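Local coordinates for protein SsfX3 (Streptomyces sp. SF2575, PDB 3SKV) that probably transfers a salicylyl group during biosynthesis of a tetracycline, as an acyltransferase that joins a jelly-roll domain to a GDSL/SGNH hydrolase-like fold, at residues G46-Q51 and D219-S224; Q81-R86 and L159-Q164; Y100-P105 and L163-A168; L120-V125 and A201-R206. The protein carries 1 engineered substitution. All blocks are in the same frame, centred on the assembly; numbering follows the deposited sequence.

Overall arrangement
From the N terminus, 46-51 leaves the first strands of the jelly-roll domain and meets 219-224, on the edge strand of the parallel sheet in the GDSL/SGNH domain; contact 1 thus closes the longest loop, and the other three nest inside it. Contact 2 brings the turn at 81-86 against 159-164, and contact 3 pairs strands within 100-105 and 163-168, so both end on the same stretch and share Leu163 and Gln164. Contact 4, from strand 120-125 to 201-206, crosses contacts 2 and 3 along the chain and is the second of these contacts to join the two domains. Arg86 links contacts 1 and 2, while Pro204 packs beside Leu159 and Thr161 where contacts 2 and 4 touch.

Contact 1: G46-Q51 and D219-S224; sequences GAVSLQ and DLQSLS
The carboxamide of Gln221 overlaps the peptide carbonyl of Gly46, placing its NE2 2.9 Å from Gly46 O and its OE1 3.2 Å from Gly46 C. The bond from NE2 to that oxygen is weak, since the N-H...O angle is only 122°; the carbonyl is met obliquely, off the N-H direction. Its position follows from two torsions of Gln221: CG lies anti to the backbone N (chi1 174°), and the chain then bends at chi2 (72°). The same NE2 makes a second weak bond, 3.4 Å long, to Ser222 O. Val48 crosses this side chain at about a right angle, its CG2 3.7 Å from Gln221 NE2, and both Val48 and Leu223 also pack on Leu239 of helix 234-242.

Two waters fill in the polar pairing. One donates to Gly46 O and accepts from Ser222 N at 2.9 Å; the other accepts from Gly46 N and donates to Asp219 OD1 at 2.8 Å. That carboxylate has its main partner in Arg86, a salt bridge, and Arg86 also bonds to Leu220 O. Gly46 CA approaches Leu220 O to 3.4 Å, and the residue's positive phi by itself favours glycine.

Val48 and, just past the contact, Ser49 both face Trp60, forming a classic beta bulge at the start of a two-stranded hairpin. The whole is a domain junction, in which the jelly-roll domain touches strand 219-223, an edge strand of the parallel sheet of a GDSL/SGNH alpha/beta fold.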
loop_
_atom_site.group_PDB
_atom_site.type_symbol
_atom_site.label_atom_id
_atom_site.label_comp_id
_atom_site.label_asym_id
_atom_site.label_seq_id
_atom_site.Cartn_x
_atom_site.Cartn_y
_atom_site.Cartn_z
ATOM N N GLY A 46 3.320 8.359 0.172
ATOM C CA GLY A 46 2.255 7.358 0.165
ATOM C C GLY A 46 0.917 7.857 0.674
ATOM O O GLY A 46 -0.026 7.060 0.801
ATOM N N ALA A 47 0.805 9.174 0.963
ATOM C CA ALA A 47 -0.484 9.776 1.388
ATOM C C ALA A 47 -1.029 10.670 0.260
ATOM O O ALA A 47 -0.264 11.368 -0.403
ATOM C CB ALA A 47 -0.319 10.577 2.674
ATOM N N VAL A 48 -2.335 10.608 0.004
ATOM C CA VAL A 48 -2.988 11.411 -1.030
ATOM C C VAL A 48 -3.374 12.773 -0.444
ATOM O O VAL A 48 -3.133 13.801 -1.068
ATOM C CB VAL A 48 -4.166 10.624 -1.629
ATOM C CG1 VAL A 48 -5.023 11.491 -2.543
ATOM C CG2 VAL A 48 -3.658 9.382 -2.364
ATOM N N SER A 49 -3.922 12.793 0.768
ATOM C CA SER A 49 -4.224 14.053 1.437
ATOM C C SER A 49 -3.900 13.958 2.910
ATOM O O SER A 49 -3.711 12.849 3.422
ATOM C CB SER A 49 -5.671 14.489 1.213
ATOM O OG SER A 49 -6.571 13.527 1.712
ATOM N N LEU A 50 -3.788 15.125 3.581
ATOM C CA LEU A 50 -3.538 15.212 5.016
ATOM C C LEU A 50 -4.706 15.929 5.655
ATOM O O LEU A 50 -5.039 17.031 5.236
ATOM C CB LEU A 50 -2.190 15.899 5.331
ATOM C CG LEU A 50 -0.983 15.406 4.527
ATOM C CD1 LEU A 50 0.098 16.449 4.472
ATOM C CD2 LEU A 50 -0.459 14.070 5.041
ATOM N N GLN A 51 -5.379 15.276 6.607
ATOM C CA GLN A 51 -6.556 15.820 7.309
ATOM C C GLN A 51 -6.152 16.402 8.651
ATOM O O GLN A 51 -5.608 15.709 9.497
ATOM C CB GLN A 51 -7.635 14.740 7.512
ATOM C CG GLN A 51 -8.892 15.269 8.183
ATOM C CD GLN A 51 -9.886 14.191 8.519
ATOM O OE1 GLN A 51 -9.596 13.242 9.258
ATOM N NE2 GLN A 51 -11.095 14.334 8.003
ATOM N N ASP A 219 9.035 5.479 -5.119
ATOM C CA ASP A 219 8.191 6.174 -4.164
ATOM C C ASP A 219 6.763 5.530 -4.281
ATOM O O ASP A 219 5.955 5.870 -5.161
ATOM C CB ASP A 219 8.152 7.674 -4.480
ATOM C CG ASP A 219 7.437 8.538 -3.469
ATOM O OD1 ASP A 219 6.650 7.991 -2.660
ATOM O OD2 ASP A 219 7.628 9.768 -3.511
ATOM N N LEU A 220 6.496 4.587 -3.391
ATOM C CA LEU A 220 5.243 3.859 -3.325
ATOM C C LEU A 220 4.023 4.696 -2.925
ATOM O O LEU A 220 4.119 5.579 -2.070
ATOM C CB LEU A 220 5.411 2.680 -2.348
ATOM C CG LEU A 220 4.156 1.914 -1.944
ATOM C CD1 LEU A 220 3.612 1.110 -3.133
ATOM C CD2 LEU A 220 4.430 1.036 -0.761
ATOM N N GLN A 221 2.899 4.310 -3.520
ATOM C CA GLN A 221 1.570 4.797 -3.212
ATOM C C GLN A 221 0.616 3.612 -3.386
ATOM O O GLN A 221 0.361 3.165 -4.495
ATOM C CB GLN A 221 1.160 5.950 -4.117
ATOM C CG GLN A 221 -0.279 6.393 -3.912
ATOM C CD GLN A 221 -0.494 7.132 -2.604
ATOM O OE1 GLN A 221 0.087 8.186 -2.375
ATOM N NE2 GLN A 221 -1.341 6.585 -1.750
ATOM N N SER A 222 0.115 3.105 -2.268
ATOM C CA SER A 222 -0.805 1.981 -2.226
ATOM C C SER A 222 -2.232 2.491 -2.251
ATOM O O SER A 222 -2.598 3.384 -1.478
ATOM C CB SER A 222 -0.586 1.160 -0.954
ATOM O OG SER A 222 -1.625 0.200 -0.776
ATOM N N LEU A 223 -3.028 1.943 -3.148
ATOM C CA LEU A 223 -4.452 2.184 -3.268
ATOM C C LEU A 223 -5.116 0.806 -3.219
ATOM O O LEU A 223 -6.122 0.550 -3.883
ATOM C CB LEU A 223 -4.812 2.954 -4.545
ATOM C CG LEU A 223 -4.292 4.374 -4.674
ATOM C CD1 LEU A 223 -4.627 4.933 -5.995
ATOM C CD2 LEU A 223 -4.848 5.276 -3.610
ATOM N N SER A 224 -4.513 -0.088 -2.413
ATOM C CA SER A 224 -4.965 -1.439 -2.079
ATOM C C SER A 224 -5.852 -1.338 -0.833
ATOM O O SER A 224 -5.377 -0.973 0.243
ATOM C CB SER A 224 -3.773 -2.335 -1.764
ATOM O OG SER A 224 -3.354 -3.077 -2.898
HETATM O O HOH W 1 0.597 4.133 0.383
HETATM O O HOH W 2 3.971 8.899 -2.570
#

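Contact 2: Q81-R86 and L159-Q164; sequences QTSGVR and LPTLLQ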
loop_
_atom_site.group_PDB
_atom_site.type_symbol
_atom_site.label_atom_id
_atom_site.label_comp_id
_atom_site.label_asym_id
_atom_site.label_seq_id
_atom_site.Cartn_x
_atom_site.Cartn_y
_atom_site.Cartn_z
ATOM N N GLN A 81 -6.411 4.311 6.722
ATOM C CA GLN A 81 -5.448 3.330 7.235
ATOM C C GLN A 81 -4.128 3.611 6.553
ATOM O O GLN A 81 -4.076 3.742 5.324
ATOM C CB GLN A 81 -5.925 1.902 7.036
ATOM C CG GLN A 81 -7.007 1.519 8.046
ATOM C CD GLN A 81 -7.624 0.175 7.760
ATOM O OE1 GLN A 81 -7.102 -0.640 6.979
ATOM N NE2 GLN A 81 -8.771 -0.070 8.377
ATOM N N THR A 82 -3.091 3.825 7.368
ATOM C CA THR A 82 -1.766 4.305 6.965
ATOM C C THR A 82 -0.809 3.297 6.285
ATOM O O THR A 82 0.419 3.450 6.351
ATOM C CB THR A 82 -1.177 5.149 8.064
ATOM O OG1 THR A 82 -1.121 4.348 9.235
ATOM C CG2 THR A 82 -1.994 6.400 8.332
ATOM N N SER A 83 -1.392 2.339 5.555
ATOM C CA SER A 83 -0.692 1.303 4.813
ATOM C C SER A 83 0.134 1.887 3.642
ATOM O O SER A 83 -0.412 2.537 2.736
ATOM C CB SER A 83 -1.696 0.276 4.310
ATOM O OG SER A 83 -1.030 -0.957 4.109
ATOM N N GLY A 84 1.452 1.683 3.711
ATOM C CA GLY A 84 2.404 2.200 2.726
ATOM C C GLY A 84 2.704 3.681 2.918
ATOM O O GLY A 84 3.386 4.288 2.095
ATOM N N VAL A 85 2.181 4.277 4.000
ATOM C CA VAL A 85 2.408 5.697 4.285
ATOM C C VAL A 85 3.687 5.847 5.110
ATOM O O VAL A 85 3.918 5.103 6.078
ATOM C CB VAL A 85 1.188 6.403 4.963
ATOM C CG1 VAL A 85 1.500 7.881 5.295
ATOM C CG2 VAL A 85 -0.071 6.294 4.102
ATOM N N ARG A 86 4.524 6.808 4.721
ATOM C CA ARG A 86 5.724 7.102 5.493
ATOM C C ARG A 86 5.999 8.565 5.693
ATOM O O ARG A 86 5.581 9.383 4.884
ATOM C CB ARG A 86 6.953 6.243 5.137
ATOM C CG ARG A 86 7.331 6.282 3.724
ATOM C CD ARG A 86 6.913 5.075 2.936
ATOM N NE ARG A 86 7.410 5.336 1.598
ATOM C CZ ARG A 86 6.658 5.624 0.557
ATOM N NH1 ARG A 86 5.346 5.477 0.619
ATOM N NH2 ARG A 86 7.219 5.974 -0.589
ATOM N N LEU A 159 4.522 4.097 8.804
ATOM C CA LEU A 159 3.305 4.067 9.610
ATOM C C LEU A 159 2.619 2.692 9.593
ATOM O O LEU A 159 2.808 1.948 8.625
ATOM C CB LEU A 159 2.360 5.205 9.142
ATOM C CG LEU A 159 2.943 6.663 9.112
ATOM C CD1 LEU A 159 1.811 7.696 9.075
ATOM C CD2 LEU A 159 3.814 6.958 10.355
ATOM N N PRO A 160 1.869 2.328 10.669
ATOM C CA PRO A 160 1.204 1.015 10.711
ATOM C C PRO A 160 0.258 0.739 9.545
ATOM O O PRO A 160 -0.400 1.637 9.031
ATOM C CB PRO A 160 0.487 1.027 12.072
ATOM C CG PRO A 160 0.311 2.477 12.379
ATOM C CD PRO A 160 1.578 3.093 11.904
ATOM N N THR A 161 0.202 -0.531 9.157
ATOM C CA THR A 161 -0.523 -1.050 8.002
ATOM C C THR A 161 -2.029 -1.281 8.100
ATOM O O THR A 161 -2.719 -1.107 7.092
ATOM C CB THR A 161 0.226 -2.238 7.375
ATOM O OG1 THR A 161 0.574 -3.165 8.401
ATOM C CG2 THR A 161 1.484 -1.815 6.622
ATOM N N LEU A 162 -2.551 -1.699 9.254
ATOM C CA LEU A 162 -3.992 -1.987 9.366
ATOM C C LEU A 162 -4.719 -1.055 10.357
ATOM O O LEU A 162 -5.764 -1.420 10.921
ATOM C CB LEU A 162 -4.171 -3.477 9.752
ATOM C CG LEU A 162 -3.470 -4.486 8.820
ATOM C CD1 LEU A 162 -3.083 -5.777 9.559
ATOM C CD2 LEU A 162 -4.273 -4.711 7.543
ATOM N N LEU A 163 -4.167 0.156 10.540
ATOM C CA LEU A 163 -4.625 1.126 11.509
ATOM C C LEU A 163 -4.708 2.524 10.944
ATOM O O LEU A 163 -3.938 2.887 10.060
ATOM C CB LEU A 163 -3.535 1.179 12.594
ATOM C CG LEU A 163 -3.667 0.442 13.939
ATOM C CD1 LEU A 163 -4.152 -0.980 13.804
ATOM C CD2 LEU A 163 -2.327 0.418 14.622
ATOM N N GLN A 164 -5.541 3.355 11.563
ATOM C CA GLN A 164 -5.580 4.786 11.283
ATOM C C GLN A 164 -4.564 5.390 12.273
ATOM O O GLN A 164 -4.604 5.085 13.461
ATOM C CB GLN A 164 -6.974 5.367 11.518
ATOM C CG GLN A 164 -7.998 4.884 10.515
ATOM C CD GLN A 164 -9.376 5.439 10.799
ATOM O OE1 GLN A 164 -9.556 6.571 11.268
ATOM N NE2 GLN A 164 -10.387 4.678 10.440
HETATM O O HOH W 3 3.664 2.058 6.017
#
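Thr82 and Val85, the ends of a type II beta turn in the jelly-roll domain, both bond to 159-164, the link between strands 153-158 and 164-172. The backbone bonds frame the contact: Thr82 N gives a 3.0 Å bond to Leu163 O at an N-H...O angle of 162°, and Leu159 N bonds to Val85 O at the other end. Val85 N to Thr82 O closes the turn.

One side-chain hydrogen bond lies between. Thr82 OG1 donates to Pro160 O over 2.8 Å, in the carbonyl plane and on a lone pair; chi1 of 58° sets OG1 between the backbone N and the carbonyl carbon, while CG2 lies near Leu159 CD1.

Water adds a bridge, donating to Leu159 O at 2.7 Å and to Val85 O.

Apolar packing completes the join. Val85 CG1 touches Leu159 CD1 at 3.8 Å, with Pro59 and Phe165 near the same cluster. The Gln81 chain, extended beyond CG, makes van der Waals contact with the Leu162-Leu163 backbone, its CG 3.8 Å from Leu163 C.

Just past the turn, Arg86, in a cation-pi contact with Trp158, holds the Gly84 carbonyl: NH1 reaches Gly84 O at 2.7 Å, with the oxygen in the guanidinium plane.

Contact 3: Y100-P105 and L163-A168; sequences YEAVGP and LQFRLA
An antiparallel ladder of the jelly-roll domain joins strands 100-103 and 164-167, whose directions differ by 166° and whose axes come within 4.7 Å. Glu101 with Arg166 and Val103 with Gln164 are hydrogen-bonded pairs, Arg166 N lying 2.9 Å from Glu101 O and Val103 N 2.8 Å from Gln164 O. Tyr100 with Leu167 and Ala102 with Phe165 are non-hydrogen-bonded.

On the face of Glu101, Val103 and Arg166, acid and base lie side by side. Arg166 CG is anti to the carbonyl carbon (chi1 -41°) and the chain is extended to NE, which carries the guanidinium to the Glu101 carboxylate. Glu101 OE1 forms a salt bridge to Arg166 NH1 at 3.0 Å, meeting the guanidinium edge near its plane, although the carboxylate plane is turned 77° away. Val103 CG2 packs 3.8 Å from Arg166 NH2. A serine at Arg166 would probably leave the Glu101 carboxylate without this counter-charge and Val103 less covered.

On the other face, Phe165 CZ touches Tyr100 CB at 3.5 Å; the near-parallel rings, centroids 5.5 Å apart, barely overlap. Tyr100 OH bonds to Lys136 N.

Strand 96-103 pairs on its far side with 141-145, strand 164-172 with 33-35, and Trp56 packs on Glu101 and Arg166.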
loop_
_atom_site.group_PDB
_atom_site.type_symbol
_atom_site.label_atom_id
_atom_site.label_comp_id
_atom_site.label_asym_id
_atom_site.label_seq_id
_atom_site.Cartn_x
_atom_site.Cartn_y
_atom_site.Cartn_z
ATOM N N TYR A 100 1.146 10.550 19.190
ATOM C CA TYR A 100 0.237 9.904 18.267
ATOM C C TYR A 100 -1.007 9.319 18.917
ATOM O O TYR A 100 -1.137 9.237 20.144
ATOM C CB TYR A 100 1.012 8.767 17.531
ATOM C CG TYR A 100 1.286 7.560 18.413
ATOM C CD1 TYR A 100 2.376 7.533 19.272
ATOM C CD2 TYR A 100 0.428 6.457 18.413
ATOM C CE1 TYR A 100 2.612 6.440 20.109
ATOM C CE2 TYR A 100 0.661 5.353 19.238
ATOM C CZ TYR A 100 1.752 5.352 20.090
ATOM O OH TYR A 100 1.988 4.266 20.911
ATOM N N GLU A 101 -1.886 8.825 18.048
ATOM C CA GLU A 101 -3.106 8.109 18.384
ATOM C C GLU A 101 -3.304 7.120 17.243
ATOM O O GLU A 101 -3.272 7.520 16.071
ATOM C CB GLU A 101 -4.299 9.057 18.531
ATOM C CG GLU A 101 -5.499 8.363 19.170
ATOM C CD GLU A 101 -6.831 9.087 19.127
ATOM O OE1 GLU A 101 -6.958 10.083 18.373
ATOM O OE2 GLU A 101 -7.760 8.637 19.838
ATOM N N ALA A 102 -3.412 5.822 17.580
ATOM C CA ALA A 102 -3.610 4.752 16.592
ATOM C C ALA A 102 -4.963 4.097 16.819
ATOM O O ALA A 102 -5.238 3.589 17.912
ATOM C CB ALA A 102 -2.481 3.732 16.655
ATOM N N VAL A 103 -5.836 4.192 15.811
ATOM C CA VAL A 103 -7.191 3.644 15.915
ATOM C C VAL A 103 -7.339 2.411 15.022
ATOM O O VAL A 103 -7.191 2.499 13.794
ATOM C CB VAL A 103 -8.308 4.692 15.633
ATOM C CG1 VAL A 103 -9.665 4.144 16.009
ATOM C CG2 VAL A 103 -8.057 5.994 16.368
ATOM N N GLY A 104 -7.644 1.284 15.652
ATOM C CA GLY A 104 -7.871 0.029 14.955
ATOM C C GLY A 104 -9.284 -0.045 14.410
ATOM O O GLY A 104 -10.145 0.735 14.840
ATOM N N PRO A 105 -9.565 -0.985 13.465
ATOM C CA PRO A 105 -10.942 -1.112 12.932
ATOM C C PRO A 105 -11.947 -1.549 13.998
ATOM O O PRO A 105 -11.607 -2.360 14.868
ATOM C CB PRO A 105 -10.806 -2.140 11.794
ATOM C CG PRO A 105 -9.328 -2.277 11.539
ATOM C CD PRO A 105 -8.663 -1.985 12.852
ATOM N N LEU A 163 -4.167 0.156 10.540
ATOM C CA LEU A 163 -4.625 1.126 11.509
ATOM C C LEU A 163 -4.708 2.524 10.944
ATOM O O LEU A 163 -3.938 2.887 10.060
ATOM C CB LEU A 163 -3.535 1.179 12.594
ATOM C CG LEU A 163 -3.667 0.442 13.939
ATOM C CD1 LEU A 163 -4.152 -0.980 13.804
ATOM C CD2 LEU A 163 -2.327 0.418 14.622
ATOM N N GLN A 164 -5.541 3.355 11.563
ATOM C CA GLN A 164 -5.580 4.786 11.283
ATOM C C GLN A 164 -4.564 5.390 12.273
ATOM O O GLN A 164 -4.604 5.085 13.461
ATOM C CB GLN A 164 -6.974 5.367 11.518
ATOM C CG GLN A 164 -7.998 4.884 10.515
ATOM C CD GLN A 164 -9.376 5.439 10.799
ATOM O OE1 GLN A 164 -9.556 6.571 11.268
ATOM N NE2 GLN A 164 -10.387 4.678 10.440
ATOM N N PHE A 165 -3.622 6.160 11.785
ATOM C CA PHE A 165 -2.567 6.748 12.623
ATOM C C PHE A 165 -2.597 8.269 12.498
ATOM O O PHE A 165 -2.532 8.775 11.384
ATOM C CB PHE A 165 -1.198 6.209 12.177
ATOM C CG PHE A 165 -0.019 6.639 13.025
ATOM C CD1 PHE A 165 0.398 5.867 14.110
ATOM C CD2 PHE A 165 0.720 7.772 12.691
ATOM C CE1 PHE A 165 1.504 6.240 14.863
ATOM C CE2 PHE A 165 1.820 8.157 13.453
ATOM C CZ PHE A 165 2.221 7.379 14.523
ATOM N N ARG A 166 -2.715 8.990 13.621
ATOM C CA ARG A 166 -2.758 10.464 13.645
ATOM C C ARG A 166 -1.567 10.973 14.440
ATOM O O ARG A 166 -1.123 10.284 15.354
ATOM C CB ARG A 166 -4.088 10.997 14.260
ATOM C CG ARG A 166 -5.308 10.217 13.804
ATOM C CD ARG A 166 -6.627 10.937 13.906
ATOM N NE ARG A 166 -7.722 10.011 13.591
ATOM C CZ ARG A 166 -8.527 9.448 14.492
ATOM N NH1 ARG A 166 -8.370 9.702 15.784
ATOM N NH2 ARG A 166 -9.497 8.630 14.103
ATOM N N LEU A 167 -1.036 12.159 14.114
ATOM C CA LEU A 167 0.106 12.743 14.849
ATOM C C LEU A 167 -0.309 14.092 15.371
ATOM O O LEU A 167 -1.012 14.841 14.684
ATOM C CB LEU A 167 1.341 13.055 13.978
ATOM C CG LEU A 167 1.972 12.078 13.035
ATOM C CD1 LEU A 167 1.136 11.946 11.716
ATOM C CD2 LEU A 167 3.396 12.562 12.695
ATOM N N ALA A 168 0.301 14.492 16.465
ATOM C CA ALA A 168 0.087 15.820 17.035
ATOM C C ALA A 168 1.414 16.595 17.138
ATOM O O ALA A 168 1.414 17.822 17.080
ATOM C CB ALA A 168 -0.573 15.701 18.403
#

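Contact 4: L120-V125 and A201-R206; sequences LLDVLV and AASPSR
The carboxylate of Asp122 is gripped at one oxygen by Ser203 and Ser205. At its edge, Ser203 OG donates to the syn lone pair of OD2 over 2.6 Å; on the anti side Ser205 OG, at 2.5 Å, and Ser205 N, at 2.9 Å, meet the same OD2 from 31° and 35° out of the carboxylate plane. The second flat group, the Arg206 guanidinium, has Ala202 CB over the centre of one face and turns NE and NH2, side-on, to Ser203 OG, with NE 2.8 Å from it.

This is a buried domain interface, where jelly-roll strand 120-125 meets the loop that leads into helix 208-216 of the GDSL/SGNH domain. Chi1 of -79°, which puts CG of Asp122 anti to its carbonyl carbon, directs the carboxylate at that loop, and Thr132 OG1 bonds to OD1. Three donors on OD2, with Arg206 nearby, probably favour the ionised form. With a leucine at Asp122, the two serine hydroxyls and Ser205 N are likely to lose their shared acceptor, and the loop its polar tie to the strand.

Apolar groups flank the cluster: Leu124 CD1 lies 3.6 Å from Ser205 CB, and Leu120 CB packs on Pro204 CD. Closest of the proline ring atoms to the strand is Pro204 CG, 3.2 Å from Leu120 O.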
loop_
_atom_site.group_PDB
_atom_site.type_symbol
_atom_site.label_atom_id
_atom_site.label_comp_id
_atom_site.label_asym_id
_atom_site.label_seq_id
_atom_site.Cartn_x
_atom_site.Cartn_y
_atom_site.Cartn_z
ATOM N N LEU A 120 2.702 -2.137 14.788
ATOM C CA LEU A 120 4.109 -1.767 14.622
ATOM C C LEU A 120 4.307 -0.548 13.738
ATOM O O LEU A 120 3.518 -0.286 12.837
ATOM C CB LEU A 120 4.976 -2.952 14.126
ATOM C CG LEU A 120 4.941 -4.276 14.946
ATOM C CD1 LEU A 120 5.573 -5.408 14.159
ATOM C CD2 LEU A 120 5.609 -4.118 16.339
ATOM N N LEU A 121 5.366 0.192 14.029
ATOM C CA LEU A 121 5.820 1.385 13.356
ATOM C C LEU A 121 7.301 1.104 13.130
ATOM O O LEU A 121 8.012 0.692 14.055
ATOM C CB LEU A 121 5.600 2.595 14.310
ATOM C CG LEU A 121 6.038 4.068 13.994
ATOM C CD1 LEU A 121 7.475 4.224 13.582
ATOM C CD2 LEU A 121 5.034 4.837 13.211
ATOM N N ASP A 122 7.759 1.278 11.888
ATOM C CA ASP A 122 9.161 1.074 11.568
ATOM C C ASP A 122 9.861 2.391 11.441
ATOM O O ASP A 122 9.300 3.345 10.895
ATOM C CB ASP A 122 9.336 0.259 10.285
ATOM C CG ASP A 122 9.153 -1.242 10.463
ATOM O OD1 ASP A 122 9.034 -1.695 11.629
ATOM O OD2 ASP A 122 9.137 -1.969 9.436
ATOM N N VAL A 123 11.098 2.435 11.952
ATOM C CA VAL A 123 11.982 3.587 11.867
ATOM C C VAL A 123 13.171 3.135 11.000
ATOM O O VAL A 123 13.951 2.248 11.386
ATOM C CB VAL A 123 12.420 4.135 13.262
ATOM C CG1 VAL A 123 13.258 5.396 13.118
ATOM C CG2 VAL A 123 11.214 4.400 14.176
ATOM N N LEU A 124 13.272 3.725 9.803
ATOM C CA LEU A 124 14.376 3.462 8.894
ATOM C C LEU A 124 15.314 4.647 8.915
ATOM O O LEU A 124 14.854 5.796 8.974
ATOM C CB LEU A 124 13.881 3.190 7.476
ATOM C CG LEU A 124 13.600 1.733 7.124
ATOM C CD1 LEU A 124 12.403 1.199 7.873
ATOM C CD2 LEU A 124 13.394 1.588 5.657
ATOM N N VAL A 125 16.621 4.375 8.928
ATOM C CA VAL A 125 17.653 5.402 8.922
ATOM C C VAL A 125 18.524 5.126 7.697
ATOM O O VAL A 125 19.184 4.089 7.637
ATOM C CB VAL A 125 18.455 5.431 10.253
ATOM C CG1 VAL A 125 19.659 6.372 10.153
ATOM C CG2 VAL A 125 17.557 5.826 11.420
ATOM N N ALA A 201 3.218 -9.720 7.282
ATOM C CA ALA A 201 4.506 -9.053 7.119
ATOM C C ALA A 201 5.166 -8.891 8.506
ATOM O O ALA A 201 4.473 -8.749 9.532
ATOM C CB ALA A 201 4.332 -7.707 6.426
ATOM N N ALA A 202 6.503 -8.989 8.535
ATOM C CA ALA A 202 7.282 -8.864 9.766
ATOM C C ALA A 202 7.025 -7.507 10.443
ATOM O O ALA A 202 6.847 -7.445 11.663
ATOM C CB ALA A 202 8.760 -9.051 9.459
ATOM N N SER A 203 6.939 -6.439 9.643
ATOM C CA SER A 203 6.706 -5.070 10.114
ATOM C C SER A 203 6.295 -4.188 8.910
ATOM O O SER A 203 6.416 -4.671 7.778
ATOM C CB SER A 203 7.966 -4.543 10.809
ATOM O OG SER A 203 9.108 -4.521 9.967
ATOM N N PRO A 204 5.831 -2.909 9.083
ATOM C CA PRO A 204 5.374 -2.120 7.894
ATOM C C PRO A 204 6.330 -1.925 6.718
ATOM O O PRO A 204 5.868 -1.791 5.582
ATOM C CB PRO A 204 4.925 -0.777 8.487
ATOM C CG PRO A 204 4.664 -1.064 9.923
ATOM C CD PRO A 204 5.571 -2.170 10.342
ATOM N N SER A 205 7.655 -1.855 6.983
ATOM C CA SER A 205 8.640 -1.662 5.918
ATOM C C SER A 205 8.986 -3.016 5.285
ATOM O O SER A 205 9.775 -3.076 4.336
ATOM C CB SER A 205 9.889 -0.952 6.441
ATOM O OG SER A 205 10.589 -1.773 7.361
ATOM N N ARG A 206 8.334 -4.095 5.766
ATOM C CA ARG A 206 8.624 -5.427 5.265
ATOM C C ARG A 206 7.459 -6.139 4.588
ATOM O O ARG A 206 7.471 -7.370 4.485
ATOM C CB ARG A 206 9.376 -6.254 6.314
ATOM C CG ARG A 206 10.845 -5.803 6.483
ATOM C CD ARG A 206 11.599 -6.581 7.536
ATOM N NE ARG A 206 11.182 -6.129 8.867
ATOM C CZ ARG A 206 11.486 -6.740 10.012
ATOM N NH1 ARG A 206 12.224 -7.848 10.006
ATOM N NH2 ARG A 206 11.046 -6.257 11.168
#